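TrwC protein (Escherichia coli, PDB 1ZM5) probably nicks and rejoins one strand of plasmid DNA during conjugation, with this chain being its metal-binding relaxase domain, while the rest of the protein includes helicase-like parts. Local coordinates at residues B[94-99]-B[156-161]; B[123-128]-B[178-183]; B[147-152]-B[160-165]. All blocks are in the same frame, centred on the assembly; numbering follows the deposited sequence.

Contact 1. Residues B[94-99]-B[156-161]. With CU (copper (II) ion), chain D; nucleotides of chain A.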
loop_
_atom_site.group_PDB
_atom_site.type_symbol
_atom_site.label_atom_id
_atom_site.label_comp_id
_atom_site.label_asym_id
_atom_site.label_seq_id
_atom_site.Cartn_x
_atom_site.Cartn_y
_atom_site.Cartn_z
ATOM N N VAL B 94 5.176 2.842 -14.977
ATOM C CA VAL B 94 6.241 2.853 -13.980
ATOM C C VAL B 94 6.574 1.427 -13.572
ATOM O O VAL B 94 7.751 1.058 -13.513
ATOM C CB VAL B 94 5.842 3.676 -12.728
ATOM C CG1 VAL B 94 6.841 3.447 -11.603
ATOM C CG2 VAL B 94 5.797 5.146 -13.077
ATOM N N SER B 95 5.541 0.633 -13.288
ATOM C CA SER B 95 5.735 -0.767 -12.913
ATOM C C SER B 95 6.478 -1.517 -14.029
ATOM O O SER B 95 7.365 -2.338 -13.769
ATOM C CB SER B 95 4.386 -1.444 -12.650
ATOM O OG SER B 95 3.803 -0.969 -11.447
ATOM N N LEU B 96 6.106 -1.225 -15.270
ATOM C CA LEU B 96 6.734 -1.850 -16.426
ATOM C C LEU B 96 8.219 -1.483 -16.483
ATOM O O LEU B 96 9.093 -2.354 -16.545
ATOM C CB LEU B 96 6.025 -1.389 -17.714
ATOM C CG LEU B 96 4.920 -2.270 -18.331
ATOM C CD1 LEU B 96 4.018 -2.868 -17.268
ATOM C CD2 LEU B 96 4.112 -1.444 -19.313
ATOM N N GLN B 97 8.500 -0.189 -16.437
ATOM C CA GLN B 97 9.872 0.292 -16.508
ATOM C C GLN B 97 10.767 -0.336 -15.441
ATOM O O GLN B 97 11.931 -0.639 -15.699
ATOM C CB GLN B 97 9.897 1.817 -16.378
ATOM C CG GLN B 97 11.200 2.461 -16.812
ATOM C CD GLN B 97 11.498 2.224 -18.284
ATOM O OE1 GLN B 97 10.634 2.394 -19.142
ATOM N NE2 GLN B 97 12.728 1.839 -18.580
ATOM N N ALA B 98 10.225 -0.550 -14.251
ATOM C CA ALA B 98 11.016 -1.132 -13.169
ATOM C C ALA B 98 11.088 -2.658 -13.152
ATOM O O ALA B 98 12.154 -3.229 -12.917
ATOM C CB ALA B 98 10.491 -0.646 -11.828
ATOM N N LEU B 99 9.962 -3.316 -13.406
ATOM C CA LEU B 99 9.911 -4.779 -13.352
ATOM C C LEU B 99 10.146 -5.532 -14.666
ATOM O O LEU B 99 10.725 -6.613 -14.661
ATOM C CB LEU B 99 8.579 -5.210 -12.719
ATOM C CG LEU B 99 8.306 -4.547 -11.363
ATOM C CD1 LEU B 99 6.956 -4.978 -10.816
ATOM C CD2 LEU B 99 9.414 -4.912 -10.395
ATOM N N ARG B 156 -1.112 -11.610 -12.407
ATOM C CA ARG B 156 0.319 -11.739 -12.661
ATOM C C ARG B 156 0.922 -10.671 -13.561
ATOM O O ARG B 156 1.988 -10.879 -14.142
ATOM C CB ARG B 156 0.659 -13.127 -13.217
ATOM C CG ARG B 156 0.347 -14.253 -12.258
ATOM C CD ARG B 156 0.794 -13.884 -10.849
ATOM N NE ARG B 156 0.317 -14.821 -9.836
ATOM C CZ ARG B 156 0.239 -14.531 -8.540
ATOM N NH1 ARG B 156 0.604 -13.328 -8.106
ATOM N NH2 ARG B 156 -0.202 -15.442 -7.681
ATOM N N ASP B 157 0.242 -9.536 -13.688
ATOM C CA ASP B 157 0.784 -8.430 -14.473
ATOM C C ASP B 157 1.764 -7.694 -13.547
ATOM O O ASP B 157 1.709 -7.855 -12.321
ATOM C CB ASP B 157 -0.314 -7.425 -14.875
ATOM C CG ASP B 157 -1.124 -7.862 -16.094
ATOM O OD1 ASP B 157 -0.520 -8.377 -17.063
ATOM O OD2 ASP B 157 -2.370 -7.657 -16.094
ATOM N N PRO B 158 2.685 -6.900 -14.120
ATOM C CA PRO B 158 3.634 -6.147 -13.290
ATOM C C PRO B 158 2.780 -5.122 -12.527
ATOM O O PRO B 158 1.984 -4.393 -13.137
ATOM C CB PRO B 158 4.533 -5.458 -14.320
ATOM C CG PRO B 158 4.485 -6.372 -15.486
ATOM C CD PRO B 158 3.029 -6.778 -15.547
ATOM N N GLN B 159 2.941 -5.057 -11.211
ATOM C CA GLN B 159 2.147 -4.137 -10.399
ATOM C C GLN B 159 2.934 -3.745 -9.161
ATOM O O GLN B 159 2.790 -4.353 -8.099
ATOM C CB GLN B 159 0.827 -4.823 -9.998
ATOM C CG GLN B 159 -0.158 -3.984 -9.180
ATOM C CD GLN B 159 -0.536 -2.664 -9.836
ATOM O OE1 GLN B 159 -0.313 -2.452 -11.024
ATOM N NE2 GLN B 159 -1.120 -1.773 -9.055
ATOM N N LEU B 160 3.766 -2.721 -9.301
ATOM C CA LEU B 160 4.594 -2.270 -8.193
ATOM C C LEU B 160 3.761 -1.582 -7.127
ATOM O O LEU B 160 3.130 -0.549 -7.368
ATOM C CB LEU B 160 5.702 -1.323 -8.696
ATOM C CG LEU B 160 6.636 -0.711 -7.631
ATOM C CD1 LEU B 160 7.344 -1.811 -6.862
ATOM C CD2 LEU B 160 7.658 0.199 -8.294
ATOM N N HIS B 161 3.739 -2.165 -5.939
ATOM C CA HIS B 161 2.989 -1.552 -4.860
ATOM C C HIS B 161 3.495 -1.944 -3.486
ATOM O O HIS B 161 4.174 -2.962 -3.313
ATOM C CB HIS B 161 1.492 -1.862 -4.988
ATOM C CG HIS B 161 1.140 -3.309 -4.829
ATOM N ND1 HIS B 161 1.429 -4.260 -5.786
ATOM C CD2 HIS B 161 0.464 -3.957 -3.849
ATOM C CE1 HIS B 161 0.939 -5.426 -5.407
ATOM N NE2 HIS B 161 0.348 -5.269 -4.236
HETATM CU CU CU D . 0.223 -6.729 -2.559
ATOM P P DT A 23 -5.290 3.282 -15.338
ATOM O OP1 DT A 23 -4.057 3.780 -15.970
ATOM O OP2 DT A 23 -6.521 3.086 -16.162
ATOM O "O5'" DT A 23 -4.951 1.924 -14.569
ATOM C "C5'" DT A 23 -4.385 0.786 -15.257
ATOM C "C4'" DT A 23 -3.373 0.098 -14.366
ATOM O "O4'" DT A 23 -2.555 1.122 -13.777
ATOM C "C3'" DT A 23 -3.906 -0.770 -13.214
ATOM O "O3'" DT A 23 -3.382 -2.085 -13.533
ATOM C "C2'" DT A 23 -2.935 -0.490 -12.072
ATOM C "C1'" DT A 23 -2.208 0.789 -12.457
ATOM N N1 DT A 23 -2.261 2.016 -11.660
ATOM C C2 DT A 23 -1.991 1.981 -10.310
ATOM O O2 DT A 23 -1.853 0.949 -9.679
ATOM N N3 DT A 23 -1.881 3.220 -9.726
ATOM C C4 DT A 23 -2.034 4.448 -10.339
ATOM O O4 DT A 23 -1.872 5.470 -9.699
ATOM C C5 DT A 23 -2.381 4.403 -11.736
ATOM C C7 DT A 23 -2.593 5.685 -12.475
ATOM C C6 DT A 23 -2.494 3.207 -12.314
HETATM O O HOH W 1 1.129 -0.342 -11.827
HETATM O O HOH W 2 -1.804 -6.368 -3.288
#
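S95 faces strand 158-161 from helix 94-99, and its hydroxyl comes end-on to the backbone of L160. L160 N donates to S95 OG over 2.8 Å in a nearly straight bond (162°). With OG anti to the carbonyl carbon (chi1 -71°), the hydroxyl leaves the helix on the side where the strand passes, about perpendicular to it (axes at 98°). The same OG donates to water 1, which in turn donates to Q159 OE1 at 2.7 Å. Q159 is turned away from the helix: its chain bends at chi2 and carries the amide to the DNA, where NE2 donates to O2 of DT23 of chain A at 2.9 Å. K92, at the start of the same helix (92-100), also donates to Q159 OE1. On the apolar side, L96 CD1 lies 4.0 Å from P158 CB, the two side chains passing at a slant, while L99 CD1 reaches in over Q159 N and L160 CB; W281 packs on both L99 and P158. Further along the strand, H161 ND1 donates to Q159 O at 2.7 Å, which probably helps to fix the turn of the ring, with NE2 on the copper ion. The chemistry implies a shared tether: one serine oxygen ties the start of the metal-bearing strand to the helix and, through a water, helps hold the glutamine amide that hydrogen-bonds a thymine O2.

Contact 2. Residues B[123-128]-B[178-183]. With nucleotides of chain A.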
loop_
_atom_site.group_PDB
_atom_site.type_symbol
_atom_site.label_atom_id
_atom_site.label_comp_id
_atom_site.label_asym_id
_atom_site.label_seq_id
_atom_site.Cartn_x
_atom_site.Cartn_y
_atom_site.Cartn_z
ATOM N N ALA B 123 2.570 12.642 10.870
ATOM C CA ALA B 123 2.310 13.950 11.463
ATOM C C ALA B 123 0.825 14.089 11.794
ATOM O O ALA B 123 0.422 15.031 12.478
ATOM C CB ALA B 123 2.742 15.069 10.503
ATOM N N ARG B 124 0.013 13.156 11.304
ATOM C CA ARG B 124 -1.419 13.194 11.570
ATOM C C ARG B 124 -1.844 12.113 12.559
ATOM O O ARG B 124 -3.035 11.918 12.808
ATOM C CB ARG B 124 -2.208 13.034 10.267
ATOM C CG ARG B 124 -2.031 14.179 9.284
ATOM C CD ARG B 124 -2.756 13.876 7.982
ATOM N NE ARG B 124 -2.818 15.027 7.089
ATOM C CZ ARG B 124 -1.753 15.654 6.595
ATOM N NH1 ARG B 124 -0.531 15.243 6.905
ATOM N NH2 ARG B 124 -1.912 16.693 5.787
ATOM N N ALA B 125 -0.867 11.409 13.120
ATOM C CA ALA B 125 -1.145 10.352 14.092
ATOM C C ALA B 125 -1.708 10.959 15.372
ATOM O O ALA B 125 -1.088 11.837 15.974
ATOM C CB ALA B 125 0.134 9.579 14.405
ATOM N N GLN B 126 -2.877 10.492 15.793
ATOM C CA GLN B 126 -3.490 11.017 17.000
ATOM C C GLN B 126 -3.997 9.962 17.959
ATOM O O GLN B 126 -4.271 8.820 17.588
ATOM C CB GLN B 126 -4.657 11.925 16.650
ATOM C CG GLN B 126 -4.302 13.046 15.737
ATOM C CD GLN B 126 -5.427 14.029 15.630
ATOM O OE1 GLN B 126 -6.553 13.662 15.290
ATOM N NE2 GLN B 126 -5.138 15.293 15.928
ATOM N N ALA B 127 -4.144 10.376 19.208
ATOM C CA ALA B 127 -4.633 9.502 20.251
ATOM C C ALA B 127 -5.577 10.328 21.098
ATOM O O ALA B 127 -5.569 11.557 21.038
ATOM C CB ALA B 127 -3.484 9.007 21.089
ATOM N N ARG B 128 -6.406 9.655 21.877
ATOM C CA ARG B 128 -7.328 10.353 22.742
ATOM C C ARG B 128 -6.838 10.205 24.176
ATOM O O ARG B 128 -5.979 9.373 24.465
ATOM C CB ARG B 128 -8.738 9.779 22.590
ATOM C CG ARG B 128 -9.492 10.341 21.399
ATOM C CD ARG B 128 -10.895 9.769 21.285
ATOM N NE ARG B 128 -10.903 8.409 20.762
ATOM C CZ ARG B 128 -12.009 7.750 20.432
ATOM N NH1 ARG B 128 -11.938 6.512 19.964
ATOM N NH2 ARG B 128 -13.189 8.336 20.571
ATOM N N ARG B 178 -1.630 4.068 23.195
ATOM C CA ARG B 178 -3.074 4.009 23.015
ATOM C C ARG B 178 -3.421 3.684 21.581
ATOM O O ARG B 178 -2.570 3.740 20.695
ATOM C CB ARG B 178 -3.715 5.355 23.381
ATOM C CG ARG B 178 -4.461 5.370 24.703
ATOM C CD ARG B 178 -3.557 4.948 25.830
ATOM N NE ARG B 178 -4.218 5.002 27.127
ATOM C CZ ARG B 178 -3.688 4.508 28.240
ATOM N NH1 ARG B 178 -4.351 4.599 29.386
ATOM N NH2 ARG B 178 -2.503 3.911 28.199
ATOM N N ALA B 179 -4.683 3.341 21.363
ATOM C CA ALA B 179 -5.161 3.044 20.028
ATOM C C ALA B 179 -4.982 4.319 19.208
ATOM O O ALA B 179 -4.914 5.428 19.750
ATOM C CB ALA B 179 -6.633 2.655 20.068
ATOM N N LEU B 180 -4.902 4.162 17.897
ATOM C CA LEU B 180 -4.745 5.313 17.038
ATOM C C LEU B 180 -6.110 5.925 16.711
ATOM O O LEU B 180 -7.083 5.199 16.475
ATOM C CB LEU B 180 -4.044 4.892 15.740
ATOM C CG LEU B 180 -3.829 5.965 14.670
ATOM C CD1 LEU B 180 -2.690 6.882 15.100
ATOM C CD2 LEU B 180 -3.490 5.304 13.334
ATOM N N LYS B 181 -6.203 7.253 16.759
ATOM C CA LYS B 181 -7.442 7.908 16.348
ATOM C C LYS B 181 -7.079 8.159 14.886
ATOM O O LYS B 181 -6.245 9.016 14.590
ATOM C CB LYS B 181 -7.670 9.227 17.082
ATOM C CG LYS B 181 -8.962 9.921 16.643
ATOM C CD LYS B 181 -9.236 11.210 17.404
ATOM C CE LYS B 181 -10.421 11.962 16.801
ATOM N NZ LYS B 181 -11.666 11.148 16.773
ATOM N N ASN B 182 -7.679 7.394 13.979
ATOM C CA ASN B 182 -7.335 7.491 12.563
ATOM C C ASN B 182 -8.076 8.508 11.699
ATOM O O ASN B 182 -7.852 8.569 10.490
ATOM C CB ASN B 182 -7.452 6.108 11.908
ATOM C CG ASN B 182 -8.886 5.619 11.822
ATOM O OD1 ASN B 182 -9.809 6.400 11.558
ATOM N ND2 ASN B 182 -9.082 4.320 12.021
ATOM N N ASP B 183 -8.952 9.298 12.301
ATOM C CA ASP B 183 -9.708 10.300 11.552
ATOM C C ASP B 183 -8.853 11.054 10.538
ATOM O O ASP B 183 -9.105 11.012 9.334
ATOM C CB ASP B 183 -10.316 11.322 12.508
ATOM C CG ASP B 183 -11.500 10.781 13.262
ATOM O OD1 ASP B 183 -11.478 9.589 13.629
ATOM O OD2 ASP B 183 -12.445 11.558 13.502
ATOM P P DT A 14 -7.477 3.503 23.631
ATOM O OP1 DT A 14 -6.359 2.617 23.212
ATOM O OP2 DT A 14 -7.430 4.959 23.301
ATOM O "O5'" DT A 14 -8.859 2.895 23.110
ATOM C "C5'" DT A 14 -9.078 1.487 23.113
ATOM C "C4'" DT A 14 -10.396 1.138 22.454
ATOM O "O4'" DT A 14 -11.488 1.607 23.280
ATOM C "C3'" DT A 14 -10.619 1.773 21.082
ATOM O "O3'" DT A 14 -10.375 0.778 20.077
ATOM C "C2'" DT A 14 -12.128 1.951 21.021
ATOM C "C1'" DT A 14 -12.591 1.988 22.469
ATOM N N1 DT A 14 -13.121 3.272 22.965
ATOM C C2 DT A 14 -14.488 3.393 23.104
ATOM O O2 DT A 14 -15.275 2.504 22.813
ATOM N N3 DT A 14 -14.907 4.595 23.602
ATOM C C4 DT A 14 -14.122 5.665 23.973
ATOM O O4 DT A 14 -14.650 6.677 24.429
ATOM C C5 DT A 14 -12.698 5.482 23.784
ATOM C C7 DT A 14 -11.766 6.598 24.142
ATOM C C6 DT A 14 -12.274 4.309 23.294
ATOM P P DG A 17 -20.199 2.147 11.468
ATOM O OP1 DG A 17 -21.663 1.969 11.274
ATOM O OP2 DG A 17 -19.263 1.093 11.012
ATOM O "O5'" DG A 17 -19.769 3.539 10.814
ATOM C "C5'" DG A 17 -20.666 4.652 10.774
ATOM C "C4'" DG A 17 -19.914 5.921 10.439
ATOM O "O4'" DG A 17 -18.862 6.102 11.412
ATOM C "C3'" DG A 17 -19.217 5.923 9.072
ATOM O "O3'" DG A 17 -19.934 6.858 8.251
ATOM C "C2'" DG A 17 -17.962 6.738 9.316
ATOM C "C1'" DG A 17 -17.741 6.710 10.803
ATOM N N9 DG A 17 -16.524 6.096 11.309
ATOM C C8 DG A 17 -16.190 4.767 11.405
ATOM N N7 DG A 17 -15.034 4.577 11.987
ATOM C C5 DG A 17 -14.582 5.860 12.270
ATOM C C6 DG A 17 -13.393 6.307 12.901
ATOM O O6 DG A 17 -12.456 5.639 13.349
ATOM N N1 DG A 17 -13.355 7.692 12.988
ATOM C C2 DG A 17 -14.326 8.541 12.530
ATOM N N2 DG A 17 -14.128 9.848 12.729
ATOM N N3 DG A 17 -15.421 8.140 11.926
ATOM C C4 DG A 17 -15.486 6.799 11.838
ATOM P P DG A 15 -10.270 1.200 18.522
ATOM O OP1 DG A 15 -9.278 0.295 17.871
ATOM O OP2 DG A 15 -10.092 2.672 18.425
ATOM O "O5'" DG A 15 -11.703 0.853 17.926
ATOM C "C5'" DG A 15 -12.208 -0.486 17.905
ATOM C "C4'" DG A 15 -13.715 -0.436 17.822
ATOM O "O4'" DG A 15 -14.125 0.498 18.830
ATOM C "C3'" DG A 15 -14.301 0.083 16.506
ATOM O "O3'" DG A 15 -14.963 -1.036 15.891
ATOM C "C2'" DG A 15 -15.511 0.883 16.953
ATOM C "C1'" DG A 15 -15.232 1.249 18.393
ATOM N N9 DG A 15 -14.986 2.636 18.757
ATOM C C8 DG A 15 -13.802 3.340 18.706
ATOM N N7 DG A 15 -13.880 4.507 19.288
ATOM C C5 DG A 15 -15.202 4.587 19.707
ATOM C C6 DG A 15 -15.891 5.603 20.409
ATOM O O6 DG A 15 -15.458 6.681 20.830
ATOM N N1 DG A 15 -17.225 5.264 20.612
ATOM C C2 DG A 15 -17.819 4.100 20.193
ATOM N N2 DG A 15 -19.114 3.947 20.470
ATOM N N3 DG A 15 -17.190 3.152 19.546
ATOM C C4 DG A 15 -15.899 3.455 19.341
HETATM O O HOH W 3 -7.251 11.530 14.202
HETATM O O HOH W 4 -6.328 7.060 21.506
#
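The guanidinium of R128, whose stem packs on K181, lies beneath a base methyl: C7 of DT14 of chain A sits over the centre of one face, 3.9 Å above the plane. At its edge the group meets DG15 of chain A with two donors side by side, NH1 to N7 at 2.9 Å and NH2 to O6 at 2.8 Å, the bidentate pairing by which arginine recognises guanine from the major groove. The chain bends at chi3 (-76°) to bring these nitrogens to the base, and the side chains of R128 and K181 cross at about a right angle, R128 CG 4.1 Å from K181 CD. The backbones are tied by K181 N to Q126 O, 2.6 Å long and almost straight; L180 CD1 tucks against the same oxygen and against A125 CB. Strand 126-131 pairs with 134-139 in a two-stranded antiparallel hairpin, whose bonding of R128 to a guanine is consistent with the beta ribbon that TrwC-type relaxases insert into the major groove of their DNA. Segment 178-183 packs against the start of this ribbon and bonds DNA itself. A179 N donates to OP1 of DT14 of chain A at 2.6 Å, and D183 OD1 accepts from N1 of DG17 of chain A at 2.7 Å, though this base lies too close to D183 in the model, so the detail is less certain; K181 NZ makes a weak, long salt bridge to D183. Water 3 links Q126 OE1 to K181 O, while Q126 NE2 turns to T139. Water 4 joins R128 N, A179 O and OP2 of DT14 of chain A.

Contact 3. Residues B[147-152]-B[160-165]. With CU (copper (II) ion), chain D.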
loop_
_atom_site.group_PDB
_atom_site.type_symbol
_atom_site.label_atom_id
_atom_site.label_comp_id
_atom_site.label_asym_id
_atom_site.label_seq_id
_atom_site.Cartn_x
_atom_site.Cartn_y
_atom_site.Cartn_z
ATOM N N LYS B 147 6.112 -1.963 6.356
ATOM C CA LYS B 147 5.967 -1.761 4.915
ATOM C C LYS B 147 6.361 -3.009 4.138
ATOM O O LYS B 147 7.443 -3.558 4.340
ATOM C CB LYS B 147 6.825 -0.582 4.448
ATOM C CG LYS B 147 6.404 0.756 5.043
ATOM C CD LYS B 147 7.297 1.888 4.557
ATOM C CE LYS B 147 8.742 1.693 5.003
ATOM N NZ LYS B 147 9.671 2.732 4.470
ATOM N N PHE B 148 5.477 -3.448 3.246
ATOM C CA PHE B 148 5.722 -4.639 2.443
ATOM C C PHE B 148 5.578 -4.290 0.962
ATOM O O PHE B 148 4.526 -3.829 0.526
ATOM C CB PHE B 148 4.728 -5.747 2.840
ATOM C CG PHE B 148 4.649 -5.989 4.333
ATOM C CD1 PHE B 148 3.779 -5.257 5.129
ATOM C CD2 PHE B 148 5.490 -6.908 4.947
ATOM C CE1 PHE B 148 3.748 -5.433 6.520
ATOM C CE2 PHE B 148 5.470 -7.092 6.339
ATOM C CZ PHE B 148 4.597 -6.353 7.123
ATOM N N ARG B 149 6.640 -4.507 0.193
ATOM C CA ARG B 149 6.631 -4.208 -1.235
ATOM C C ARG B 149 6.340 -5.474 -2.041
ATOM O O ARG B 149 6.925 -6.530 -1.789
ATOM C CB ARG B 149 7.982 -3.619 -1.650
ATOM C CG ARG B 149 8.051 -3.054 -3.079
ATOM C CD ARG B 149 9.451 -2.507 -3.363
ATOM N NE ARG B 149 10.442 -3.529 -3.064
ATOM C CZ ARG B 149 11.663 -3.294 -2.594
ATOM N NH1 ARG B 149 12.476 -4.312 -2.352
ATOM N NH2 ARG B 149 12.074 -2.053 -2.367
ATOM N N HIS B 150 5.429 -5.361 -3.003
ATOM C CA HIS B 150 5.050 -6.479 -3.851
ATOM C C HIS B 150 5.168 -6.033 -5.299
ATOM O O HIS B 150 5.252 -4.835 -5.562
ATOM C CB HIS B 150 3.636 -6.935 -3.503
ATOM C CG HIS B 150 3.525 -7.496 -2.122
ATOM N ND1 HIS B 150 2.338 -7.530 -1.419
ATOM C CD2 HIS B 150 4.462 -8.033 -1.303
ATOM C CE1 HIS B 150 2.555 -8.058 -0.227
ATOM N NE2 HIS B 150 3.835 -8.370 -0.133
ATOM N N GLU B 151 5.145 -6.985 -6.235
ATOM C CA GLU B 151 5.362 -6.663 -7.638
ATOM C C GLU B 151 4.364 -7.160 -8.676
ATOM O O GLU B 151 4.484 -6.820 -9.855
ATOM C CB GLU B 151 6.762 -7.151 -8.021
ATOM C CG GLU B 151 7.840 -6.775 -6.999
ATOM C CD GLU B 151 9.184 -7.471 -7.234
ATOM O OE1 GLU B 151 9.287 -8.325 -8.141
ATOM O OE2 GLU B 151 10.149 -7.165 -6.496
ATOM N N THR B 152 3.375 -7.942 -8.265
ATOM C CA THR B 152 2.412 -8.459 -9.235
ATOM C C THR B 152 0.951 -8.258 -8.846
ATOM O O THR B 152 0.625 -8.131 -7.657
ATOM C CB THR B 152 2.615 -9.960 -9.455
ATOM O OG1 THR B 152 2.273 -10.654 -8.249
ATOM C CG2 THR B 152 4.066 -10.263 -9.800
ATOM N N LEU B 160 3.766 -2.721 -9.301
ATOM C CA LEU B 160 4.594 -2.270 -8.193
ATOM C C LEU B 160 3.761 -1.582 -7.127
ATOM O O LEU B 160 3.130 -0.549 -7.368
ATOM C CB LEU B 160 5.702 -1.323 -8.696
ATOM C CG LEU B 160 6.636 -0.711 -7.631
ATOM C CD1 LEU B 160 7.344 -1.811 -6.862
ATOM C CD2 LEU B 160 7.658 0.199 -8.294
ATOM N N HIS B 161 3.739 -2.165 -5.939
ATOM C CA HIS B 161 2.989 -1.552 -4.860
ATOM C C HIS B 161 3.495 -1.944 -3.486
ATOM O O HIS B 161 4.174 -2.962 -3.313
ATOM C CB HIS B 161 1.492 -1.862 -4.988
ATOM C CG HIS B 161 1.140 -3.309 -4.829
ATOM N ND1 HIS B 161 1.429 -4.260 -5.786
ATOM C CD2 HIS B 161 0.464 -3.957 -3.849
ATOM C CE1 HIS B 161 0.939 -5.426 -5.407
ATOM N NE2 HIS B 161 0.348 -5.269 -4.236
ATOM N N THR B 162 3.183 -1.106 -2.511
ATOM C CA THR B 162 3.597 -1.360 -1.148
ATOM C C THR B 162 2.390 -1.255 -0.238
ATOM O O THR B 162 1.524 -0.388 -0.412
ATOM C CB THR B 162 4.640 -0.329 -0.654
ATOM O OG1 THR B 162 5.797 -0.350 -1.501
ATOM C CG2 THR B 162 5.043 -0.634 0.775
ATOM N N HIS B 163 2.341 -2.162 0.725
ATOM C CA HIS B 163 1.301 -2.185 1.728
ATOM C C HIS B 163 1.935 -1.547 2.961
ATOM O O HIS B 163 2.870 -2.099 3.544
ATOM C CB HIS B 163 0.912 -3.623 2.040
ATOM C CG HIS B 163 0.199 -4.306 0.917
ATOM N ND1 HIS B 163 -1.083 -3.966 0.538
ATOM C CD2 HIS B 163 0.600 -5.283 0.068
ATOM C CE1 HIS B 163 -1.439 -4.701 -0.502
ATOM N NE2 HIS B 163 -0.436 -5.507 -0.806
ATOM N N ALA B 164 1.458 -0.369 3.341
ATOM C CA ALA B 164 1.993 0.292 4.522
ATOM C C ALA B 164 1.006 -0.016 5.639
ATOM O O ALA B 164 -0.017 0.643 5.770
ATOM C CB ALA B 164 2.094 1.794 4.292
ATOM N N VAL B 165 1.295 -1.037 6.429
ATOM C CA VAL B 165 0.382 -1.383 7.501
ATOM C C VAL B 165 0.667 -0.576 8.763
ATOM O O VAL B 165 1.647 -0.812 9.480
ATOM C CB VAL B 165 0.439 -2.887 7.834
ATOM C CG1 VAL B 165 -0.530 -3.202 8.977
ATOM C CG2 VAL B 165 0.067 -3.703 6.608
HETATM CU CU CU D . 0.223 -6.729 -2.559
HETATM O O HOH W 2 -1.804 -6.368 -3.288
#
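H161 O accepts the shortest bond between the two strands, from H150 N at 2.7 Å, and straight, with R149 CA adding a weaker C-H contact. H150 and H161 thus form a hydrogen-bonded antiparallel pair, as do F148 and H163, and the side chains of all four rise on one face. There H150 ND1 (2.5 Å) and H163 NE2 (2.2 Å) join H161 and water 2 on the copper ion, the three-histidine metal site of HUH relaxases, where zinc is also known to bind. In an offset edge-to-face pair H150 turns its edge toward the face of H161, the planes at 81°, and its CB lies over that face, 4.0 Å from the ring centroid. H161 CG stands between backbone N and carbonyl carbon (chi1 65°), which swings its ring under H150. Second-shell partners probably help to hold the imidazoles: H150 NE2 donates to Y18 O, and H163 ND1 is hydrogen-bonded to T87 OG1. On the other face T162 OG1 pairs with H110 NE2, and T162 CG2 lies 3.2 Å from F148 O and 4.1 Å from K147 CB. Cutting T162 back to alanine would probably leave H110 without its hydroxyl partner and open a gap beside K147. Helix 104-122 covers this face, with I107 on R149, L118 on K147 and D111 salt-bridged to R149. The hairpin of 145-152 and 158-171 is flanked by strand 35-37 beyond the first strand and by strand 81-89 beyond the second.

Contacts 1 and 3 share L160 and H161 on strand 158-171 and touch directly, through Q159 N and E151 O; contact 2 is separate, its centre about 33 Å from that of contact 1, on the opposite side of the chain's centre. All touching residues of contacts 1 and 3 are buried. Contact 3 is the most central, a strand pair whose regular backbone bonds carry the metal site. Contact 1 lies farther out, where a helix meets the start of the same strand mostly through apolar side chains and one serine. Contact 2, more peripheral and only partly buried, joins a strand to a loop by one direct backbone bond and two waters, with R128, R178, A179, N182 and D183 turned to the DNA.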